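3-oxoacyl-[acyl-carrier-protein] synthase, mitochondrial (PDB 2IX4) catalyses the condensation steps of mitochondrial fatty acid synthesis, adding two carbons from malonyl-ACP to growing saturated acyl chains of 4 to at least 16 carbons. Local coordinates at residues T6-M10 against E98-A103; G278-D282 against G295-A299; P311-V317 against V338-H342. All blocks are in the same frame, centred on the assembly; numbering follows the deposited sequence.

Contact 1. Residues T6-M10 against E98-A103; sequences TGLGM and EALRDA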
loop_
_atom_site.group_PDB
_atom_site.type_symbol
_atom_site.label_atom_id
_atom_site.label_comp_id
_atom_site.label_asym_id
_atom_site.label_seq_id
_atom_site.Cartn_x
_atom_site.Cartn_y
_atom_site.Cartn_z
ATOM N N THR A 6 -2.700 -11.772 20.245
ATOM C CA THR A 6 -3.606 -11.780 21.395
ATOM C C THR A 6 -5.082 -11.641 21.018
ATOM O O THR A 6 -5.955 -11.748 21.877
ATOM C CB THR A 6 -3.233 -10.681 22.425
ATOM O OG1 THR A 6 -3.124 -9.414 21.766
ATOM C CG2 THR A 6 -1.916 -11.004 23.110
ATOM N N GLY A 7 -5.360 -11.410 19.738
ATOM C CA GLY A 7 -6.736 -11.273 19.270
ATOM C C GLY A 7 -6.888 -11.655 17.814
ATOM O O GLY A 7 -6.029 -11.334 16.996
ATOM N N LEU A 8 -7.982 -12.347 17.502
ATOM C CA LEU A 8 -8.284 -12.760 16.131
ATOM C C LEU A 8 -9.665 -12.260 15.712
ATOM O O LEU A 8 -10.610 -12.277 16.506
ATOM C CB LEU A 8 -8.219 -14.287 15.992
ATOM C CG LEU A 8 -6.961 -15.070 16.397
ATOM C CD1 LEU A 8 -7.217 -16.562 16.295
ATOM C CD2 LEU A 8 -5.756 -14.694 15.556
ATOM N N GLY A 9 -9.776 -11.814 14.462
ATOM C CA GLY A 9 -11.049 -11.325 13.936
ATOM C C GLY A 9 -11.125 -11.511 12.437
ATOM O O GLY A 9 -10.143 -11.284 11.732
ATOM N N MET A 10 -12.287 -11.934 11.946
ATOM C CA MET A 10 -12.455 -12.145 10.506
ATOM C C MET A 10 -13.908 -12.136 10.046
ATOM O O MET A 10 -14.830 -12.412 10.821
ATOM C CB MET A 10 -11.758 -13.442 10.055
ATOM C CG MET A 10 -12.450 -14.739 10.492
ATOM S SD MET A 10 -11.357 -16.165 10.652
ATOM C CE MET A 10 -10.374 -16.042 9.163
ATOM N N GLU A 98 -13.900 -7.403 16.348
ATOM C CA GLU A 98 -13.864 -8.753 16.907
ATOM C C GLU A 98 -12.493 -9.059 17.508
ATOM O O GLU A 98 -12.402 -9.539 18.639
ATOM C CB GLU A 98 -14.225 -9.801 15.847
ATOM C CG GLU A 98 -14.299 -11.224 16.395
ATOM C CD GLU A 98 -14.346 -12.299 15.319
ATOM O OE1 GLU A 98 -14.360 -11.968 14.110
ATOM O OE2 GLU A 98 -14.372 -13.488 15.694
ATOM N N ALA A 99 -11.437 -8.776 16.743
ATOM C CA ALA A 99 -10.060 -8.995 17.190
ATOM C C ALA A 99 -9.729 -8.243 18.483
ATOM O O ALA A 99 -9.155 -8.817 19.408
ATOM C CB ALA A 99 -9.072 -8.625 16.083
ATOM N N LEU A 100 -10.102 -6.966 18.543
ATOM C CA LEU A 100 -9.823 -6.128 19.714
ATOM C C LEU A 100 -10.592 -6.561 20.961
ATOM O O LEU A 100 -10.060 -6.507 22.076
ATOM C CB LEU A 100 -10.085 -4.650 19.401
ATOM C CG LEU A 100 -9.060 -3.979 18.476
ATOM C CD1 LEU A 100 -9.652 -2.739 17.831
ATOM C CD2 LEU A 100 -7.771 -3.642 19.226
ATOM N N ARG A 101 -11.837 -6.990 20.774
ATOM C CA ARG A 101 -12.641 -7.493 21.889
ATOM C C ARG A 101 -12.129 -8.854 22.364
ATOM O O ARG A 101 -12.116 -9.134 23.562
ATOM C CB ARG A 101 -14.125 -7.534 21.521
ATOM C CG ARG A 101 -14.719 -6.140 21.386
ATOM C CD ARG A 101 -16.205 -6.143 21.094
ATOM N NE ARG A 101 -16.667 -4.788 20.793
ATOM C CZ ARG A 101 -17.065 -3.902 21.703
ATOM N NH1 ARG A 101 -17.086 -4.212 22.995
ATOM N NH2 ARG A 101 -17.457 -2.695 21.315
ATOM N N ASP A 102 -11.682 -9.674 21.412
ATOM C CA ASP A 102 -10.996 -10.938 21.698
ATOM C C ASP A 102 -9.728 -10.700 22.529
ATOM O O ASP A 102 -9.478 -11.408 23.509
ATOM C CB ASP A 102 -10.659 -11.654 20.384
ATOM C CG ASP A 102 -10.087 -13.049 20.589
ATOM O OD1 ASP A 102 -10.457 -13.731 21.569
ATOM O OD2 ASP A 102 -9.277 -13.474 19.740
ATOM N N ALA A 103 -8.949 -9.693 22.135
ATOM C CA ALA A 103 -7.724 -9.302 22.840
ATOM C C ALA A 103 -7.994 -8.511 24.121
ATOM O O ALA A 103 -7.072 -8.254 24.902
ATOM C CB ALA A 103 -6.819 -8.501 21.910
HETATM O O HOH W 1 -12.404 -13.902 17.680
#

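Contact 2. Residues G278-D282 against G295-A299; sequences GMSGD and GAVLA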
loop_
_atom_site.group_PDB
_atom_site.type_symbol
_atom_site.label_atom_id
_atom_site.label_comp_id
_atom_site.label_asym_id
_atom_site.label_seq_id
_atom_site.Cartn_x
_atom_site.Cartn_y
_atom_site.Cartn_z
ATOM N N GLY A 278 9.359 -13.605 6.097
ATOM C CA GLY A 278 10.245 -13.716 4.946
ATOM C C GLY A 278 9.667 -12.995 3.753
ATOM O O GLY A 278 8.486 -13.155 3.446
ATOM N N MET A 279 10.503 -12.203 3.084
ATOM C CA MET A 279 10.085 -11.429 1.917
ATOM C C MET A 279 11.026 -11.658 0.758
ATOM O O MET A 279 12.237 -11.763 0.948
ATOM C CB MET A 279 10.063 -9.934 2.235
ATOM C CG MET A 279 8.963 -9.495 3.184
ATOM S SD MET A 279 9.182 -7.780 3.701
ATOM C CE MET A 279 10.619 -7.917 4.763
ATOM N N SER A 280 10.465 -11.720 -0.446
ATOM C CA SER A 280 11.270 -11.807 -1.657
ATOM C C SER A 280 10.523 -11.244 -2.856
ATOM O O SER A 280 9.346 -10.879 -2.761
ATOM C CB SER A 280 11.668 -13.259 -1.936
ATOM O OG SER A 280 10.558 -14.001 -2.411
ATOM N N GLY A 281 11.233 -11.177 -3.976
ATOM C CA GLY A 281 10.656 -10.842 -5.264
ATOM C C GLY A 281 11.081 -11.867 -6.297
ATOM O O GLY A 281 12.225 -12.334 -6.283
ATOM N N ASP A 282 10.154 -12.228 -7.182
ATOM C CA ASP A 282 10.430 -13.163 -8.273
ATOM C C ASP A 282 11.381 -12.558 -9.301
ATOM O O ASP A 282 12.236 -13.257 -9.848
ATOM C CB ASP A 282 9.133 -13.578 -8.978
ATOM C CG ASP A 282 8.227 -14.443 -8.110
ATOM O OD1 ASP A 282 8.691 -14.981 -7.081
ATOM O OD2 ASP A 282 7.040 -14.601 -8.471
ATOM N N GLY A 295 11.505 -17.446 -5.945
ATOM C CA GLY A 295 10.942 -16.400 -5.098
ATOM C C GLY A 295 10.263 -16.976 -3.872
ATOM O O GLY A 295 10.496 -16.519 -2.748
ATOM N N ALA A 296 9.427 -17.988 -4.093
ATOM C CA ALA A 296 8.742 -18.684 -3.006
ATOM C C ALA A 296 9.737 -19.396 -2.080
ATOM O O ALA A 296 9.558 -19.395 -0.864
ATOM C CB ALA A 296 7.726 -19.663 -3.564
ATOM N N VAL A 297 10.784 -19.987 -2.663
ATOM C CA VAL A 297 11.865 -20.614 -1.889
ATOM C C VAL A 297 12.545 -19.588 -0.973
ATOM O O VAL A 297 12.721 -19.832 0.227
ATOM C CB VAL A 297 12.921 -21.306 -2.810
ATOM C CG1 VAL A 297 14.171 -21.704 -2.026
ATOM C CG2 VAL A 297 12.324 -22.526 -3.505
ATOM N N LEU A 298 12.903 -18.436 -1.541
ATOM C CA LEU A 298 13.554 -17.365 -0.789
ATOM C C LEU A 298 12.699 -16.873 0.373
ATOM O O LEU A 298 13.192 -16.720 1.485
ATOM C CB LEU A 298 13.925 -16.199 -1.711
ATOM C CG LEU A 298 15.157 -16.382 -2.602
ATOM C CD1 LEU A 298 15.295 -15.214 -3.568
ATOM C CD2 LEU A 298 16.421 -16.532 -1.759
ATOM N N ALA A 299 11.415 -16.648 0.111
ATOM C CA ALA A 299 10.490 -16.148 1.126
ATOM C C ALA A 299 10.358 -17.110 2.307
ATOM O O ALA A 299 10.372 -16.687 3.467
ATOM C CB ALA A 299 9.126 -15.865 0.506
HETATM O O HOH W 2 8.312 -17.999 -6.995
#

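Contact 3. Residues P311-V317 against V338-H342; sequences PNQIDYV and VFSEH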
loop_
_atom_site.group_PDB
_atom_site.type_symbol
_atom_site.label_atom_id
_atom_site.label_comp_id
_atom_site.label_asym_id
_atom_site.label_seq_id
_atom_site.Cartn_x
_atom_site.Cartn_y
_atom_site.Cartn_z
ATOM N N PRO A 311 13.971 -26.596 8.581
ATOM C CA PRO A 311 12.799 -27.034 7.818
ATOM C C PRO A 311 12.021 -28.170 8.494
ATOM O O PRO A 311 10.787 -28.138 8.514
ATOM C CB PRO A 311 13.407 -27.512 6.496
ATOM C CG PRO A 311 14.627 -26.692 6.341
ATOM C CD PRO A 311 15.175 -26.519 7.730
ATOM N N ASN A 312 12.739 -29.141 9.060
ATOM C CA ASN A 312 12.119 -30.301 9.715
ATOM C C ASN A 312 11.327 -29.975 10.991
ATOM O O ASN A 312 10.611 -30.831 11.521
ATOM C CB ASN A 312 13.158 -31.404 9.980
ATOM C CG ASN A 312 14.311 -30.939 10.864
ATOM O OD1 ASN A 312 14.107 -30.308 11.904
ATOM N ND2 ASN A 312 15.533 -31.270 10.459
ATOM N N GLN A 313 11.461 -28.741 11.472
ATOM C CA GLN A 313 10.751 -28.287 12.669
ATOM C C GLN A 313 9.425 -27.595 12.349
ATOM O O GLN A 313 8.765 -27.067 13.247
ATOM C CB GLN A 313 11.647 -27.377 13.514
ATOM C CG GLN A 313 12.749 -28.120 14.266
ATOM C CD GLN A 313 13.731 -27.182 14.943
ATOM O OE1 GLN A 313 14.423 -26.407 14.284
ATOM N NE2 GLN A 313 13.802 -27.259 16.268
ATOM N N ILE A 314 9.033 -27.612 11.077
ATOM C CA ILE A 314 7.778 -26.994 10.645
ATOM C C ILE A 314 6.677 -28.044 10.519
ATOM O O ILE A 314 6.781 -28.984 9.731
ATOM C CB ILE A 314 7.944 -26.182 9.325
ATOM C CG1 ILE A 314 9.059 -25.135 9.455
ATOM C CG2 ILE A 314 6.625 -25.527 8.906
ATOM C CD1 ILE A 314 8.926 -24.177 10.643
ATOM N N ASP A 315 5.626 -27.870 11.311
ATOM C CA ASP A 315 4.546 -28.846 11.391
ATOM C C ASP A 315 3.507 -28.681 10.287
ATOM O O ASP A 315 3.064 -29.672 9.700
ATOM C CB ASP A 315 3.870 -28.786 12.766
ATOM C CG ASP A 315 4.767 -29.288 13.882
ATOM O OD1 ASP A 315 5.743 -30.018 13.602
ATOM O OD2 ASP A 315 4.490 -28.960 15.050
ATOM N N TYR A 316 3.122 -27.435 10.010
ATOM C CA TYR A 316 2.058 -27.149 9.045
ATOM C C TYR A 316 2.385 -25.974 8.122
ATOM O O TYR A 316 2.879 -24.941 8.567
ATOM C CB TYR A 316 0.719 -26.909 9.761
ATOM C CG TYR A 316 -0.392 -26.437 8.842
ATOM C CD1 TYR A 316 -0.858 -27.251 7.805
ATOM C CD2 TYR A 316 -0.974 -25.180 9.006
ATOM C CE1 TYR A 316 -1.872 -26.822 6.948
ATOM C CE2 TYR A 316 -1.992 -24.741 8.158
ATOM C CZ TYR A 316 -2.433 -25.570 7.130
ATOM O OH TYR A 316 -3.436 -25.151 6.282
ATOM N N VAL A 317 2.114 -26.154 6.834
ATOM C CA VAL A 317 2.242 -25.080 5.855
ATOM C C VAL A 317 0.879 -24.815 5.213
ATOM O O VAL A 317 0.292 -25.701 4.592
ATOM C CB VAL A 317 3.303 -25.404 4.766
ATOM C CG1 VAL A 317 3.266 -24.377 3.636
ATOM C CG2 VAL A 317 4.701 -25.473 5.374
ATOM N N VAL A 338 12.417 -26.496 -0.246
ATOM C CA VAL A 338 12.674 -25.969 1.091
ATOM C C VAL A 338 12.711 -27.076 2.150
ATOM O O VAL A 338 13.565 -27.069 3.038
ATOM C CB VAL A 338 11.637 -24.879 1.474
ATOM C CG1 VAL A 338 11.757 -24.486 2.944
ATOM C CG2 VAL A 338 11.808 -23.655 0.586
ATOM N N PHE A 339 11.791 -28.028 2.043
ATOM C CA PHE A 339 11.623 -29.039 3.081
ATOM C C PHE A 339 12.203 -30.412 2.718
ATOM O O PHE A 339 12.375 -31.264 3.592
ATOM C CB PHE A 339 10.148 -29.129 3.489
ATOM C CG PHE A 339 9.610 -27.856 4.083
ATOM C CD1 PHE A 339 8.872 -26.967 3.307
ATOM C CD2 PHE A 339 9.858 -27.536 5.415
ATOM C CE1 PHE A 339 8.379 -25.782 3.853
ATOM C CE2 PHE A 339 9.370 -26.358 5.969
ATOM C CZ PHE A 339 8.628 -25.477 5.186
ATOM N N SER A 340 12.529 -30.600 1.438
ATOM C CA SER A 340 13.086 -31.856 0.910
ATOM C C SER A 340 12.565 -33.118 1.612
ATOM O O SER A 340 11.387 -33.452 1.482
ATOM C CB SER A 340 14.622 -31.813 0.872
ATOM O OG SER A 340 15.165 -31.535 2.151
ATOM N N GLU A 341 13.434 -33.791 2.366
ATOM C CA GLU A 341 13.102 -35.067 3.012
ATOM C C GLU A 341 11.909 -34.953 3.970
ATOM O O GLU A 341 11.095 -35.871 4.066
ATOM C CB GLU A 341 14.324 -35.642 3.747
ATOM C CG GLU A 341 15.676 -35.384 3.068
ATOM C CD GLU A 341 15.856 -36.151 1.766
ATOM O OE1 GLU A 341 15.702 -35.537 0.688
ATOM O OE2 GLU A 341 16.153 -37.365 1.818
ATOM N N HIS A 342 11.809 -33.816 4.659
ATOM C CA HIS A 342 10.704 -33.539 5.584
ATOM C C HIS A 342 9.351 -33.512 4.868
ATOM O O HIS A 342 8.324 -33.854 5.456
ATOM C CB HIS A 342 10.953 -32.218 6.322
ATOM C CG HIS A 342 9.937 -31.907 7.379
ATOM N ND1 HIS A 342 9.804 -32.657 8.528
ATOM C CD2 HIS A 342 9.020 -30.915 7.468
ATOM C CE1 HIS A 342 8.839 -32.147 9.273
ATOM N NE2 HIS A 342 8.349 -31.087 8.654
#

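Contact 1. Residues T6-M10 against E98-A103
The carboxylates of Asp102 and Glu98 meet the strand 6-10 in different ways. Asp102 OD2 accepts from Leu8 N at 2.8 Å through its anti lone pair, the one directed away from OD1, in a fairly straight bond. Glu98 OE1 is approached obliquely from above the carboxylate plane: Met10 N lies 45° out of it, at 3.0 Å. Both contacts belong to the N-terminal half of the thiolase fold, where helix 87-102 lies against strand 3-12; segments 98-102 and 6-10 of these elements run at 154° to each other, their axes 5.6 Å apart at closest approach. Leu8 and Met10 turn their CB atoms away from the helix and bury their side chains against helix 364-378, so the helix side of the strand is lined by Gly7 and Gly9. A CB on Gly7 would collide with Ala99 O and Ala103 CB, and one on Gly9 with Ala99 N; their absence is what admits the helix backbone. With CG anti to its backbone N (chi1 -176°) and an extended chain beyond it, Glu98 reaches along the strand as far as Met10. Its OE2 accepts from Val18 N and from water 1, which also donates to Leu8 O, so both carboxylate oxygens are tied down. Asp102 is similarly fixed by Tyr271 OH at OD2 and by a salt bridge from OD1 to Lys269. Backbone C-H groups fill in between: Ala99 CA approaches Leu8 O at 3.4 Å, Gly7 CA approaches Ala99 O at 3.5 Å, and Ala103 CA lies 3.2 Å from Thr6 O.

Contact 2. Residues G278-D282 against G295-A299
Strand 278-281 packs closely on helix 295-299 in a buried helix-on-sheet contact, with Ser280, in the middle of the strand segment, reaching Gly295 near the helix start. It lies in the C-terminal half of the thiolase fold, at the start of a beta-alpha-beta crossover that leads from strand 272-281 through helix 294-307 to strand 316-318. The short segments run at 157° to each other, 6.8 Å apart between axes. Ser280 OG donates to Gly295 O over a short 2.5 Å; it sits 38° out of the carbonyl plane, and Ala299 N, in the helical bond, reaches the same oxygen from the other face. A chi1 of 74° tucks OG between the backbone N and the carbonyl carbon, where it also bonds Asn423 ND2. Ser280 CB rests on Leu298 CB at 3.7 Å, while Leu298 also packs on Glu114 of the second subunit. At the helix start, a CB on Gly295 would collide with Asp282 OD1. That oxygen is held by Asn423 ND2 and by water 2, which donates to Asp282 OD1 at 3.0 Å and accepts from Ala296 N at 3.1 Å. At the other end, where glycine again lets the backbones close, Gly278 CA lies 3.3 Å from Ala299 O.

Contact 3. Residues P311-V317 against V338-H342
Phe339 is the apolar centre, its ring touched by Pro311, Ile314 and Val317. It sits in a beta-alpha-beta crossover of the thiolase fold, strand 316-318, helix 325-339 and the parallel strand 349-351, where the end of the helix returns beside the 3-10 turn 311-313 that leads into the first strand. Ile314 CB stands 3.7 Å from CE2 of Phe339, the two side chains crossing at about a right angle, with Ile314 CG1 at the ring edge, in plane. Val317 CG2 comes at a slant to CZ of Phe339 at 3.9 Å. Pro311 CB touches Phe339 CD2, and CG1 of the neighbouring Val338 leans over one face of the Phe339 ring toward its rim. Val338 and Ile314 both continue onto Leu304, so helix 294-307 shares this core. Farther out, Pro311 O lies at the edge of the Phe339 ring, 3.3 Å from CD2, while accepting the turn bond from Ile314 N. His342 then closes the polar rim. Its ring, carried across by a CG anti to the backbone N (chi1 -175°), lies flat over Asn312 CA, which is 3.6 Å from the ring centroid and 14° off the normal, a CH-pi contact. Replacing His342 by an alanine takes away both this ring and the donor to Ile314 O, and would probably leave that oxygen without this partner and open a gap beside Asn312 CA. The ring's rotation is fixed by its edge too: NE2 of His342 donates in the ring plane to Ile314 O at 2.8 Å, with an N-H...O angle of 158°.

How the contacts relate
The three contacts all reach the same mixed sheet. Contact 1 packs a helix on strand 3-12, contact 2 on its antiparallel neighbour 272-281, yet their centres are about 29 Å apart. Contacts 1 and 3 do not touch, their nearest atoms being about 12 Å apart. Contacts 2 and 3, about 17 Å apart between centres, touch directly: Val297 CA meets Val338 CG2 at 3.9 Å. The side chain of Asp282 is about 10 Å from the bound hexanoic acid; those of Ala296 and Val317 are each about 8 Å from that of His320, a predicted active-site residue. From the potassium ion, the side chain of Val317 is about 7 Å away, that of Met10 about 12 Å.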